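Local coordinates for 4-oxalocrotonate decarboxylase NahK (Pseudomonas putida, PDB 5D2K), which catalyses the metal-assisted decarboxylation of (3E)-2-oxohex-3-enedioate to 2-oxopent-4-enoate and carbon dioxide, a step in naphthalene degradation, at residues Y48-W52 and L224-E229; T85-G89 and M219-L224; T121-H126 and H230-G234; G191-N197 and D252-Y258. The protein carries 1 engineered substitution. One frame throughout, in Å; residues are numbered along the deposited sequence.

Contact 1 of 4, residues Y48-W52 and L224-E229; sequences YDVQW and LAERGE. With EDO (1,2-ethanediol), chain H.
A Schellman motif closes helix 213-225, and from the turn it makes R227 reaches across to D49 and W52 on helix 44-60. The motif is defined by E229 N bonding to L224 O and by G228 N bonding to A225 O at 3.0 Å, with G228 at positive phi. R227 bends at chi3 (63°), which brings its guanidinium flat over one face of the W52 indole: the planes lie 12° apart with centres separated by 4.4 Å, a cation-pi stack. The far end of the group is held by D49. Both NH1 and NH2 converge end-on on the single oxygen OD1, NH2 at 2.9 Å from D49 OD1, and this oxygen lies in the guanidinium plane although the carboxylate itself is turned 73° from it. The other oxygen of D49 forms a salt bridge with R8. Cutting R227 back to an alanine would probably leave D49 OD1 without a countercharge and the indole freer to shift. Elsewhere round W52, L224 CD2 meets the ring edge, 3.7 Å from W52 CZ2, while E229 CG comes obliquely to within 3.8 Å of W52 CH2. W52 NE1 is hydrogen-bonded to Y88 OH. The whole is a surface contact between helix 44-60 and the turn ending helix 213-225, in which a salt bridge and a cation-pi stack share one arginine of a Schellman-type helix end.

Contact 2 of 4, residues T85-G89 and M219-L224; sequences TPIYG and MLANLL. With EDO (1,2-ethanediol), chain H.
P86, just before strand 87-92, and Y88 within it pack on helix 213-225 in a strand-on-helix crossing: the short axes stand 81° apart and approach to 9.2 Å. The buried, tightly packed part is built round Y88. Its CG lies between the backbone N and the carbonyl carbon (chi1 69°), a torsion that lays the ring along the helix where L220, L223 and L224 meet it. L220 CD1 touches the root of the side chain, 3.6 Å from Y88 CB, whereas L223 CB comes obliquely to 3.9 Å from Y88 CD2. Over one face L224 CD2 makes a CH-pi contact, 4.1 Å from the centroid of the Y88 ring and 28° off its normal. L220 also touches L68 and M70 of strand 65-71. The other end, with P86, M219 and L223, is partly exposed. There M219 SD lies 3.5 Å from P86 CB, but M219 has two conformers, so the closeness carries less weight. At the hydroxyl end of Y88, an ethanediol molecule probably from the crystallisation liquor approaches near the ring plane. Its O1 accepts a hydrogen bond from Y88 OH at 2.8 Å and gives one to L223 O at 2.7 Å, bridging strand side chain and helix backbone.

Contact 3 of 4, residues T121-H126 and H230-G234; sequences TKAPLH and HIPAG. With EDO (1,2-ethanediol), chain G.
I231, T121 and H230 bury the most surface where loop 121-126 runs antiparallel to loop 230-234. I231 forms the one beta bridge, a hydrogen-bonded pair with L125: L125 N to I231 O and I231 N to L125 O are both 2.9 Å and both nearly straight (at least 166°). Beside it, I231 CD1 lies 4.2 Å from L125 CB. T121 is held mainly by T235, through backbone bonds and OG1 to T235 N; weak hydrogen bonds from G234 N to T121 O and OG1 only supplement this. A water 2.8 Å from T121 OG1 also donates toward A123 O and I231 O, linking the loops, though it has more acceptors in reach than protons. H230 works by its ring. With chi1 at 71°, the imidazole is carried alongside that of H126, both side chains pointing the same way, in an offset stack with centroids 4.1 Å apart and planes at 16°. H126 CE1 sits over the H230 face, 3.3 Å from H230 CG, and H126 ND1 shares a hydrogen bond with O2 of an ethanediol. With a serine at H230 the stacked ring is gone, and H126 would probably be freer to turn. On the inner side, L125 rests on V217 and I231 on L220, A221 and L224 of helix 213-225, while T121 and I231 both touch I237 of strand 236-238.

Contact 4 of 4, residues G191-N197 and D252-Y258; sequences GVVMEKN and DNITVRY
V192, M194, I254, V256 and Y258 make the apolar centre of two antiparallel strands, 191-196 and 253-258, whose short axes are 167° apart. In the conformer given, one of two deposited for V192, its CG1 lies over one face of the Y258 ring in a CH-pi contact; M194 CG meets V256 CG2. These residues are covered by I113 and A115 of strand 112-121, and Y258 OH is hydrogen-bonded to E116 O, the backbone of a magnesium-binding residue. Between the faces, hydrogen-bonded pairs V193-R257 and E195-T255 form the ladder, with R257 N to V193 O at 2.8 Å. On the opposite face E195 and R257 form a side-on salt bridge. R257 NE reaches E195 OE2 at 2.8 Å and 172°, in the guanidinium plane but from above the carboxylate, while NH2 goes to OE1 at 3.1 Å. At the strand ends, N197 N gives a bond of 2.9 Å and 177° to N253 O, N197 OD1 accepts from N253 N at 3.0 Å, and N197 ND2 gives to D252 OD1 at 2.9 Å. D252 OD2 also bonds to A249 N, and a water links it to K196 NZ, which bonds to P247 O. The chemistry thus implies distinct roles: apolar residues seat the pair on strand 112-121, which carries metal ligands, a salt bridge ties the strands on the other face, and K196, N197 and D252 form a polar strand end.

Overall arrangement
Contacts 1, 2 and 3 cluster round the end of helix 213-225, whereas contact 4 lies across the chain's centre from contacts 1 and 2. The centres of contacts 1 and 4 are about 34 Å apart. Contacts 1 and 2 share L224 and are tied by Q51 NE2 to Y88 O; contact 3 joins them through I231 against L224. Contact 1 is the surface member, held by charge and a stacked guanidinium; contacts 2, 3 and 4 are partly buried. Contact 2, the nearest to the chain's centre, is apolar between its two segments. Contacts 3 and 4 both use antiparallel backbone bonds: a single bridge between loops in contact 3, a regular ladder within a sheet in contact 4.

Contact 1 of 4, residues Y48-W52 and L224-E229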
loop_
_atom_site.group_PDB
_atom_site.type_symbol
_atom_site.label_atom_id
_atom_site.label_comp_id
_atom_site.label_asym_id
_atom_site.label_seq_id
_atom_site.Cartn_x
_atom_site.Cartn_y
_atom_site.Cartn_z
ATOM N N TYR A 48 -6.661 5.779 12.340
ATOM C CA TYR A 48 -5.217 5.917 12.206
ATOM C C TYR A 48 -4.522 5.668 13.552
ATOM O O TYR A 48 -3.408 5.144 13.573
ATOM C CB TYR A 48 -4.836 7.287 11.624
ATOM C CG TYR A 48 -4.882 7.313 10.099
ATOM C CD1 TYR A 48 -3.952 6.593 9.337
ATOM C CD2 TYR A 48 -5.861 8.031 9.421
ATOM C CE1 TYR A 48 -3.994 6.608 7.940
ATOM C CE2 TYR A 48 -5.908 8.054 8.025
ATOM C CZ TYR A 48 -4.970 7.339 7.295
ATOM O OH TYR A 48 -5.014 7.342 5.913
ATOM N N ASP A 49 -5.184 5.999 14.667
ATOM C CA ASP A 49 -4.654 5.648 15.988
ATOM C C ASP A 49 -4.460 4.136 16.080
ATOM O O ASP A 49 -3.428 3.652 16.558
ATOM C CB ASP A 49 -5.594 6.094 17.127
ATOM C CG ASP A 49 -5.537 7.590 17.410
ATOM O OD1 ASP A 49 -4.663 8.302 16.876
ATOM O OD2 ASP A 49 -6.384 8.055 18.208
ATOM N N VAL A 50 -5.469 3.395 15.625
ATOM C CA VAL A 50 -5.383 1.946 15.646
ATOM C C VAL A 50 -4.252 1.458 14.730
ATOM O O VAL A 50 -3.456 0.613 15.134
ATOM C CB VAL A 50 -6.726 1.302 15.249
ATOM C CG1 VAL A 50 -6.585 -0.207 15.052
ATOM C CG2 VAL A 50 -7.787 1.603 16.306
ATOM N N GLN A 51 -4.172 2.001 13.516
ATOM C CA GLN A 51 -3.115 1.608 12.588
ATOM C C GLN A 51 -1.717 1.848 13.157
ATOM O O GLN A 51 -0.838 0.977 13.066
ATOM C CB GLN A 51 -3.244 2.357 11.257
ATOM C CG GLN A 51 -2.243 1.837 10.213
ATOM C CD GLN A 51 -2.152 2.719 8.987
ATOM O OE1 GLN A 51 -1.132 3.374 8.755
ATOM N NE2 GLN A 51 -3.207 2.722 8.176
ATOM N N TRP A 52 -1.500 3.029 13.742
ATOM C CA TRP A 52 -0.183 3.333 14.280
ATOM C C TRP A 52 0.120 2.493 15.527
ATOM O O TRP A 52 1.282 2.230 15.835
ATOM C CB TRP A 52 -0.045 4.832 14.590
ATOM C CG TRP A 52 0.198 5.695 13.373
ATOM C CD1 TRP A 52 -0.744 6.191 12.529
ATOM C CD2 TRP A 52 1.468 6.170 12.885
ATOM N NE1 TRP A 52 -0.150 6.949 11.542
ATOM C CE2 TRP A 52 1.208 6.946 11.736
ATOM C CE3 TRP A 52 2.796 6.005 13.305
ATOM C CZ2 TRP A 52 2.226 7.566 11.000
ATOM C CZ3 TRP A 52 3.810 6.625 12.575
ATOM C CH2 TRP A 52 3.515 7.390 11.432
ATOM N N LEU A 224 0.372 12.778 6.594
ATOM C CA LEU A 224 1.187 12.500 7.767
ATOM C C LEU A 224 1.270 13.731 8.659
ATOM O O LEU A 224 1.273 13.605 9.878
ATOM C CB LEU A 224 2.590 12.030 7.358
ATOM C CG LEU A 224 2.685 10.611 6.795
ATOM C CD1 LEU A 224 4.062 10.411 6.168
ATOM C CD2 LEU A 224 2.454 9.571 7.885
ATOM N N ALA A 225 1.301 14.915 8.046
ATOM C CA ALA A 225 1.420 16.161 8.805
ATOM C C ALA A 225 0.235 16.388 9.743
ATOM O O ALA A 225 0.370 17.078 10.765
ATOM C CB ALA A 225 1.573 17.344 7.850
ATOM N N GLU A 226 -0.915 15.813 9.410
ATOM C CA GLU A 226 -2.096 15.928 10.268
ATOM C C GLU A 226 -1.841 15.340 11.655
ATOM O O GLU A 226 -2.490 15.722 12.627
ATOM C CB GLU A 226 -3.297 15.234 9.634
ATOM C CG GLU A 226 -3.734 15.818 8.296
ATOM C CD GLU A 226 -4.904 15.055 7.695
ATOM O OE1 GLU A 226 -5.566 14.303 8.439
ATOM O OE2 GLU A 226 -5.162 15.199 6.480
ATOM N N ARG A 227 -0.907 14.400 11.738
ATOM C CA ARG A 227 -0.527 13.784 13.000
ATOM C C ARG A 227 0.853 14.226 13.490
ATOM O O ARG A 227 1.419 13.610 14.383
ATOM C CB ARG A 227 -0.562 12.251 12.869
ATOM C CG ARG A 227 -1.936 11.714 12.485
ATOM C CD ARG A 227 -1.917 10.185 12.300
ATOM N NE ARG A 227 -1.585 9.472 13.528
ATOM C CZ ARG A 227 -2.491 9.083 14.425
ATOM N NH1 ARG A 227 -3.777 9.350 14.230
ATOM N NH2 ARG A 227 -2.106 8.428 15.513
ATOM N N GLY A 228 1.397 15.289 12.901
ATOM C CA GLY A 228 2.716 15.764 13.268
ATOM C C GLY A 228 3.860 14.886 12.773
ATOM O O GLY A 228 4.981 14.978 13.263
ATOM N N GLU A 229 3.564 14.020 11.807
ATOM C CA GLU A 229 4.565 13.107 11.255
ATOM C C GLU A 229 5.050 13.601 9.898
ATOM O O GLU A 229 4.430 14.491 9.311
ATOM C CB GLU A 229 3.985 11.699 11.107
ATOM C CG GLU A 229 3.439 11.104 12.400
ATOM C CD GLU A 229 4.527 10.674 13.368
ATOM O OE1 GLU A 229 5.691 10.528 12.952
ATOM O OE2 GLU A 229 4.203 10.468 14.556
HETATM C C1 EDO H . -3.876 11.042 9.280
HETATM O O1 EDO H . -2.433 11.045 9.231
HETATM C C2 EDO H . -4.475 11.401 7.922
HETATM O O2 EDO H . -5.849 11.801 8.084
#

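Contact 2 of 4, residues T85-G89 and M219-L224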
loop_
_atom_site.group_PDB
_atom_site.type_symbol
_atom_site.label_atom_id
_atom_site.label_comp_id
_atom_site.label_asym_id
_atom_site.label_seq_id
_atom_site.Cartn_x
_atom_site.Cartn_y
_atom_site.Cartn_z
ATOM N N THR A 85 -11.554 8.065 -1.140
ATOM C CA THR A 85 -10.676 8.764 -0.204
ATOM C C THR A 85 -9.300 8.097 -0.116
ATOM O O THR A 85 -9.198 6.947 0.321
ATOM C CB THR A 85 -11.289 8.812 1.212
ATOM O OG1 THR A 85 -11.417 7.479 1.721
ATOM C CG2 THR A 85 -12.664 9.471 1.187
ATOM N N PRO A 86 -8.239 8.812 -0.523
ATOM C CA PRO A 86 -6.883 8.256 -0.429
ATOM C C PRO A 86 -6.443 8.060 1.010
ATOM O O PRO A 86 -6.684 8.906 1.876
ATOM C CB PRO A 86 -6.011 9.309 -1.107
ATOM C CG PRO A 86 -6.972 10.143 -1.926
ATOM C CD PRO A 86 -8.231 10.157 -1.121
ATOM N N ILE A 87 -5.780 6.936 1.239
ATOM C CA ILE A 87 -5.354 6.528 2.570
ATOM C C ILE A 87 -3.903 6.080 2.514
ATOM O O ILE A 87 -3.350 5.873 1.424
ATOM C CB ILE A 87 -6.233 5.380 3.103
ATOM C CG1 ILE A 87 -6.136 4.165 2.175
ATOM C CG2 ILE A 87 -7.690 5.843 3.225
ATOM C CD1 ILE A 87 -6.976 2.962 2.650
ATOM N N TYR A 88 -3.273 5.936 3.675
ATOM C CA TYR A 88 -1.936 5.373 3.708
ATOM C C TYR A 88 -1.871 4.236 4.735
ATOM O O TYR A 88 -2.763 4.088 5.568
ATOM C CB TYR A 88 -0.873 6.444 4.010
ATOM C CG TYR A 88 -0.889 7.019 5.419
ATOM C CD1 TYR A 88 -0.300 6.341 6.483
ATOM C CD2 TYR A 88 -1.490 8.251 5.675
ATOM C CE1 TYR A 88 -0.312 6.882 7.766
ATOM C CE2 TYR A 88 -1.502 8.799 6.941
ATOM C CZ TYR A 88 -0.920 8.110 7.989
ATOM O OH TYR A 88 -0.939 8.649 9.262
ATOM N N GLY A 89 -0.815 3.439 4.638
ATOM C CA GLY A 89 -0.500 2.423 5.630
ATOM C C GLY A 89 1.001 2.204 5.633
ATOM O O GLY A 89 1.729 2.850 4.871
ATOM N N MET A 219 0.837 14.056 -1.374
ATOM C CA MET A 219 -0.350 13.822 -0.567
ATOM C C MET A 219 -0.009 13.059 0.713
ATOM O O MET A 219 -0.535 13.369 1.779
ATOM C CB MET A 219 -1.410 13.067 -1.361
ATOM C CG MET A 219 -2.688 12.886 -0.583
ATOM S SD MET A 219 -4.001 12.148 -1.550
ATOM C CE MET A 219 -4.299 13.473 -2.720
ATOM N N LEU A 220 0.877 12.071 0.612
ATOM C CA LEU A 220 1.298 11.326 1.794
ATOM C C LEU A 220 1.932 12.260 2.830
ATOM O O LEU A 220 1.631 12.158 4.023
ATOM C CB LEU A 220 2.273 10.204 1.407
ATOM C CG LEU A 220 2.930 9.395 2.528
ATOM C CD1 LEU A 220 1.868 8.660 3.351
ATOM C CD2 LEU A 220 3.917 8.409 1.935
ATOM N N ALA A 221 2.790 13.172 2.387
ATOM C CA ALA A 221 3.402 14.119 3.311
ATOM C C ALA A 221 2.325 14.933 4.018
ATOM O O ALA A 221 2.388 15.151 5.237
ATOM C CB ALA A 221 4.397 15.046 2.577
ATOM N N ASN A 222 1.329 15.360 3.254
ATOM C CA ASN A 222 0.262 16.179 3.825
ATOM C C ASN A 222 -0.611 15.394 4.807
ATOM O O ASN A 222 -0.971 15.913 5.867
ATOM C CB ASN A 222 -0.564 16.799 2.699
ATOM C CG ASN A 222 0.235 17.843 1.930
ATOM O OD1 ASN A 222 1.137 18.465 2.492
ATOM N ND2 ASN A 222 -0.072 18.019 0.646
ATOM N N LEU A 223 -0.903 14.136 4.486
ATOM C CA LEU A 223 -1.683 13.295 5.399
ATOM C C LEU A 223 -0.926 13.046 6.705
ATOM O O LEU A 223 -1.505 13.097 7.803
ATOM C CB LEU A 223 -2.042 11.963 4.728
ATOM C CG LEU A 223 -3.067 12.062 3.599
ATOM C CD1 LEU A 223 -3.186 10.750 2.832
ATOM C CD2 LEU A 223 -4.419 12.467 4.184
ATOM N N LEU A 224 0.372 12.778 6.594
ATOM C CA LEU A 224 1.187 12.500 7.767
ATOM C C LEU A 224 1.270 13.731 8.659
ATOM O O LEU A 224 1.273 13.605 9.878
ATOM C CB LEU A 224 2.590 12.030 7.358
ATOM C CG LEU A 224 2.685 10.611 6.795
ATOM C CD1 LEU A 224 4.062 10.411 6.168
ATOM C CD2 LEU A 224 2.454 9.571 7.885
HETATM C C1 EDO H . -3.876 11.042 9.280
HETATM O O1 EDO H . -2.433 11.045 9.231
HETATM C C2 EDO H . -4.475 11.401 7.922
HETATM O O2 EDO H . -5.849 11.801 8.084
#

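Contact 3 of 4, residues T121-H126 and H230-G234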
loop_
_atom_site.group_PDB
_atom_site.type_symbol
_atom_site.label_atom_id
_atom_site.label_comp_id
_atom_site.label_asym_id
_atom_site.label_seq_id
_atom_site.Cartn_x
_atom_site.Cartn_y
_atom_site.Cartn_z
ATOM N N THR A 121 13.188 7.978 -1.194
ATOM C CA THR A 121 13.538 9.387 -1.041
ATOM C C THR A 121 14.969 9.555 -0.539
ATOM O O THR A 121 15.526 8.638 0.060
ATOM C CB THR A 121 12.593 10.108 -0.063
ATOM O OG1 THR A 121 12.802 9.621 1.276
ATOM C CG2 THR A 121 11.138 9.897 -0.469
ATOM N N LYS A 122 15.544 10.736 -0.773
ATOM C CA LYS A 122 16.884 11.046 -0.247
ATOM C C LYS A 122 16.935 12.348 0.558
ATOM O O LYS A 122 18.012 12.808 0.927
ATOM C CB LYS A 122 17.917 11.104 -1.382
ATOM C CG LYS A 122 17.575 12.046 -2.530
ATOM C CD LYS A 122 18.703 12.044 -3.558
ATOM C CE LYS A 122 18.349 12.869 -4.774
ATOM N NZ LYS A 122 19.521 12.948 -5.702
ATOM N N ALA A 123 15.771 12.931 0.823
ATOM C CA ALA A 123 15.655 14.124 1.657
ATOM C C ALA A 123 14.310 14.096 2.350
ATOM O O ALA A 123 13.361 13.548 1.804
ATOM C CB ALA A 123 15.797 15.386 0.818
ATOM N N PRO A 124 14.216 14.672 3.557
ATOM C CA PRO A 124 12.916 14.631 4.234
ATOM C C PRO A 124 11.839 15.444 3.527
ATOM O O PRO A 124 12.127 16.464 2.880
ATOM C CB PRO A 124 13.205 15.218 5.620
ATOM C CG PRO A 124 14.513 15.917 5.504
ATOM C CD PRO A 124 15.258 15.349 4.349
ATOM N N LEU A 125 10.603 14.968 3.636
ATOM C CA LEU A 125 9.461 15.694 3.105
ATOM C C LEU A 125 8.433 15.958 4.194
ATOM O O LEU A 125 8.029 15.039 4.922
ATOM C CB LEU A 125 8.823 14.921 1.947
ATOM C CG LEU A 125 9.641 14.842 0.668
ATOM C CD1 LEU A 125 9.058 13.784 -0.250
ATOM C CD2 LEU A 125 9.647 16.192 -0.034
ATOM N N HIS A 126 8.000 17.216 4.276
ATOM C CA HIS A 126 7.052 17.675 5.293
ATOM C C HIS A 126 5.820 18.336 4.684
ATOM O O HIS A 126 5.916 19.091 3.717
ATOM C CB HIS A 126 7.711 18.694 6.236
ATOM C CG HIS A 126 8.863 18.160 7.028
ATOM N ND1 HIS A 126 8.750 17.802 8.353
ATOM C CD2 HIS A 126 10.159 17.947 6.693
ATOM C CE1 HIS A 126 9.921 17.390 8.801
ATOM N NE2 HIS A 126 10.793 17.463 7.813
ATOM N N HIS A 230 6.142 13.021 9.401
ATOM C CA HIS A 230 6.636 13.379 8.071
ATOM C C HIS A 230 7.295 12.178 7.396
ATOM O O HIS A 230 7.302 11.071 7.945
ATOM C CB HIS A 230 7.620 14.555 8.147
ATOM C CG HIS A 230 8.935 14.208 8.770
ATOM N ND1 HIS A 230 9.114 14.151 10.138
ATOM C CD2 HIS A 230 10.132 13.899 8.218
ATOM C CE1 HIS A 230 10.369 13.827 10.397
ATOM N NE2 HIS A 230 11.009 13.666 9.251
ATOM N N ILE A 231 7.823 12.390 6.194
ATOM C CA ILE A 231 8.537 11.332 5.494
ATOM C C ILE A 231 10.035 11.514 5.658
ATOM O O ILE A 231 10.612 12.419 5.066
ATOM C CB ILE A 231 8.210 11.324 3.987
ATOM C CG1 ILE A 231 6.700 11.419 3.746
ATOM C CG2 ILE A 231 8.789 10.074 3.324
ATOM C CD1 ILE A 231 6.347 11.573 2.257
ATOM N N PRO A 232 10.682 10.669 6.470
ATOM C CA PRO A 232 12.138 10.810 6.604
ATOM C C PRO A 232 12.889 10.510 5.303
ATOM O O PRO A 232 12.392 9.782 4.438
ATOM C CB PRO A 232 12.490 9.777 7.689
ATOM C CG PRO A 232 11.198 9.531 8.421
ATOM C CD PRO A 232 10.136 9.633 7.367
ATOM N N ALA A 233 14.075 11.088 5.152
ATOM C CA ALA A 233 14.954 10.696 4.056
ATOM C C ALA A 233 15.175 9.196 4.096
ATOM O O ALA A 233 15.305 8.607 5.175
ATOM C CB ALA A 233 16.285 11.426 4.150
ATOM N N GLY A 234 15.212 8.583 2.919
ATOM C CA GLY A 234 15.505 7.166 2.804
ATOM C C GLY A 234 14.288 6.270 2.886
ATOM O O GLY A 234 14.420 5.061 3.060
HETATM C C1 EDO G . 4.577 18.165 10.551
HETATM O O1 EDO G . 3.914 19.371 10.156
HETATM C C2 EDO G . 5.765 17.951 9.629
HETATM O O2 EDO G . 6.983 18.002 10.378
HETATM O O HOH W 1 11.304 11.769 2.294
#

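Contact 4 of 4, residues G191-N197 and D252-Y258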
loop_
_atom_site.group_PDB
_atom_site.type_symbol
_atom_site.label_atom_id
_atom_site.label_comp_id
_atom_site.label_asym_id
_atom_site.label_seq_id
_atom_site.Cartn_x
_atom_site.Cartn_y
_atom_site.Cartn_z
ATOM N N GLY A 191 4.106 3.089 -18.834
ATOM C CA GLY A 191 3.114 2.060 -19.090
ATOM C C GLY A 191 3.386 0.797 -18.298
ATOM O O GLY A 191 4.538 0.391 -18.134
ATOM N N VAL A 192 2.318 0.186 -17.786
ATOM C CA VAL A 192 2.423 -1.023 -16.985
ATOM C C VAL A 192 1.443 -2.084 -17.493
ATOM O O VAL A 192 0.268 -1.793 -17.686
ATOM C CB VAL A 192 2.158 -0.707 -15.502
ATOM C CG1 VAL A 192 2.420 -1.907 -14.657
ATOM C CG2 VAL A 192 3.034 0.456 -15.034
ATOM N N VAL A 193 1.932 -3.304 -17.719
ATOM C CA VAL A 193 1.092 -4.386 -18.225
ATOM C C VAL A 193 1.165 -5.571 -17.275
ATOM O O VAL A 193 2.240 -6.147 -17.102
ATOM C CB VAL A 193 1.534 -4.836 -19.634
ATOM C CG1 VAL A 193 0.661 -5.994 -20.134
ATOM C CG2 VAL A 193 1.489 -3.668 -20.614
ATOM N N MET A 194 0.025 -5.934 -16.686
ATOM C CA MET A 194 -0.057 -7.060 -15.752
ATOM C C MET A 194 -0.490 -8.322 -16.485
ATOM O O MET A 194 -1.555 -8.348 -17.114
ATOM C CB MET A 194 -1.032 -6.752 -14.617
ATOM C CG MET A 194 -1.236 -7.889 -13.606
ATOM S SD MET A 194 -2.621 -7.570 -12.480
ATOM C CE MET A 194 -2.004 -6.183 -11.526
ATOM N N GLU A 195 0.341 -9.355 -16.403
ATOM C CA GLU A 195 0.018 -10.665 -16.969
ATOM C C GLU A 195 -0.200 -11.674 -15.844
ATOM O O GLU A 195 0.519 -11.670 -14.852
ATOM C CB GLU A 195 1.131 -11.138 -17.902
ATOM C CG GLU A 195 1.395 -10.180 -19.072
ATOM C CD GLU A 195 2.538 -10.621 -19.966
ATOM O OE1 GLU A 195 3.218 -11.617 -19.639
ATOM O OE2 GLU A 195 2.764 -9.965 -21.011
ATOM N N LYS A 196 -1.202 -12.529 -16.000
ATOM C CA LYS A 196 -1.445 -13.606 -15.039
ATOM C C LYS A 196 -1.584 -14.891 -15.828
ATOM O O LYS A 196 -2.346 -14.945 -16.798
ATOM C CB LYS A 196 -2.694 -13.340 -14.199
ATOM C CG LYS A 196 -3.149 -14.508 -13.306
ATOM C CD LYS A 196 -4.410 -14.118 -12.535
ATOM C CE LYS A 196 -5.041 -15.274 -11.786
ATOM N NZ LYS A 196 -6.370 -14.855 -11.250
ATOM N N ASN A 197 -0.822 -15.906 -15.432
ATOM C CA ASN A 197 -0.876 -17.205 -16.095
ATOM C C ASN A 197 -0.735 -17.063 -17.611
ATOM O O ASN A 197 -1.456 -17.692 -18.391
ATOM C CB ASN A 197 -2.173 -17.925 -15.705
ATOM C CG ASN A 197 -2.206 -18.285 -14.223
ATOM O OD1 ASN A 197 -1.155 -18.424 -13.599
ATOM N ND2 ASN A 197 -3.406 -18.427 -13.654
ATOM N N ASP A 252 -0.799 -19.985 -9.430
ATOM C CA ASP A 252 -0.704 -18.839 -10.339
ATOM C C ASP A 252 0.725 -18.311 -10.488
ATOM O O ASP A 252 1.522 -18.353 -9.548
ATOM C CB ASP A 252 -1.595 -17.678 -9.867
ATOM C CG ASP A 252 -3.074 -17.962 -10.008
ATOM O OD1 ASP A 252 -3.454 -18.856 -10.804
ATOM O OD2 ASP A 252 -3.869 -17.282 -9.322
ATOM N N ASN A 253 1.037 -17.798 -11.669
ATOM C CA ASN A 253 2.251 -17.019 -11.857
ATOM C C ASN A 253 1.861 -15.671 -12.430
ATOM O O ASN A 253 0.888 -15.552 -13.171
ATOM C CB ASN A 253 3.252 -17.727 -12.763
ATOM C CG ASN A 253 2.745 -17.891 -14.166
ATOM O OD1 ASN A 253 2.940 -17.015 -15.016
ATOM N ND2 ASN A 253 2.091 -19.018 -14.430
ATOM N N ILE A 254 2.595 -14.642 -12.047
ATOM C CA ILE A 254 2.326 -13.319 -12.584
ATOM C C ILE A 254 3.605 -12.678 -13.087
ATOM O O ILE A 254 4.708 -12.970 -12.606
ATOM C CB ILE A 254 1.624 -12.411 -11.527
ATOM C CG1 ILE A 254 2.527 -12.130 -10.318
ATOM C CG2 ILE A 254 0.298 -13.030 -11.078
ATOM C CD1 ILE A 254 3.202 -10.775 -10.358
ATOM N N THR A 255 3.452 -11.824 -14.092
ATOM C CA THR A 255 4.537 -10.997 -14.578
ATOM C C THR A 255 3.977 -9.624 -14.867
ATOM O O THR A 255 3.011 -9.495 -15.621
ATOM C CB THR A 255 5.180 -11.558 -15.855
ATOM O OG1 THR A 255 5.790 -12.824 -15.578
ATOM C CG2 THR A 255 6.233 -10.593 -16.391
ATOM N N VAL A 256 4.567 -8.596 -14.274
ATOM C CA VAL A 256 4.148 -7.234 -14.587
ATOM C C VAL A 256 5.271 -6.517 -15.332
ATOM O O VAL A 256 6.387 -6.387 -14.830
ATOM C CB VAL A 256 3.761 -6.452 -13.329
ATOM C CG1 VAL A 256 3.327 -5.054 -13.715
ATOM C CG2 VAL A 256 2.637 -7.164 -12.569
ATOM N N ARG A 257 4.976 -6.062 -16.546
ATOM C CA ARG A 257 5.980 -5.436 -17.392
ATOM C C ARG A 257 5.891 -3.928 -17.268
ATOM O O ARG A 257 4.803 -3.346 -17.367
ATOM C CB ARG A 257 5.804 -5.862 -18.853
ATOM C CG ARG A 257 5.751 -7.374 -19.029
ATOM C CD ARG A 257 5.633 -7.770 -20.490
ATOM N NE ARG A 257 5.453 -9.214 -20.591
ATOM C CZ ARG A 257 6.440 -10.093 -20.476
ATOM N NH1 ARG A 257 7.684 -9.678 -20.277
ATOM N NH2 ARG A 257 6.183 -11.391 -20.560
ATOM N N TYR A 258 7.039 -3.314 -17.027
ATOM C CA TYR A 258 7.148 -1.876 -16.871
ATOM C C TYR A 258 7.887 -1.311 -18.060
ATOM O O TYR A 258 9.011 -1.711 -18.327
ATOM C CB TYR A 258 7.880 -1.537 -15.562
ATOM C CG TYR A 258 7.062 -1.829 -14.322
ATOM C CD1 TYR A 258 6.872 -3.137 -13.880
ATOM C CD2 TYR A 258 6.463 -0.797 -13.600
ATOM C CE1 TYR A 258 6.115 -3.405 -12.755
ATOM C CE2 TYR A 258 5.706 -1.056 -12.468
ATOM C CZ TYR A 258 5.526 -2.357 -12.056
ATOM O OH TYR A 258 4.771 -2.613 -10.929
HETATM O O HOH W 2 3.601 -13.715 -18.015
HETATM O O HOH W 3 -6.456 -17.343 -9.629
#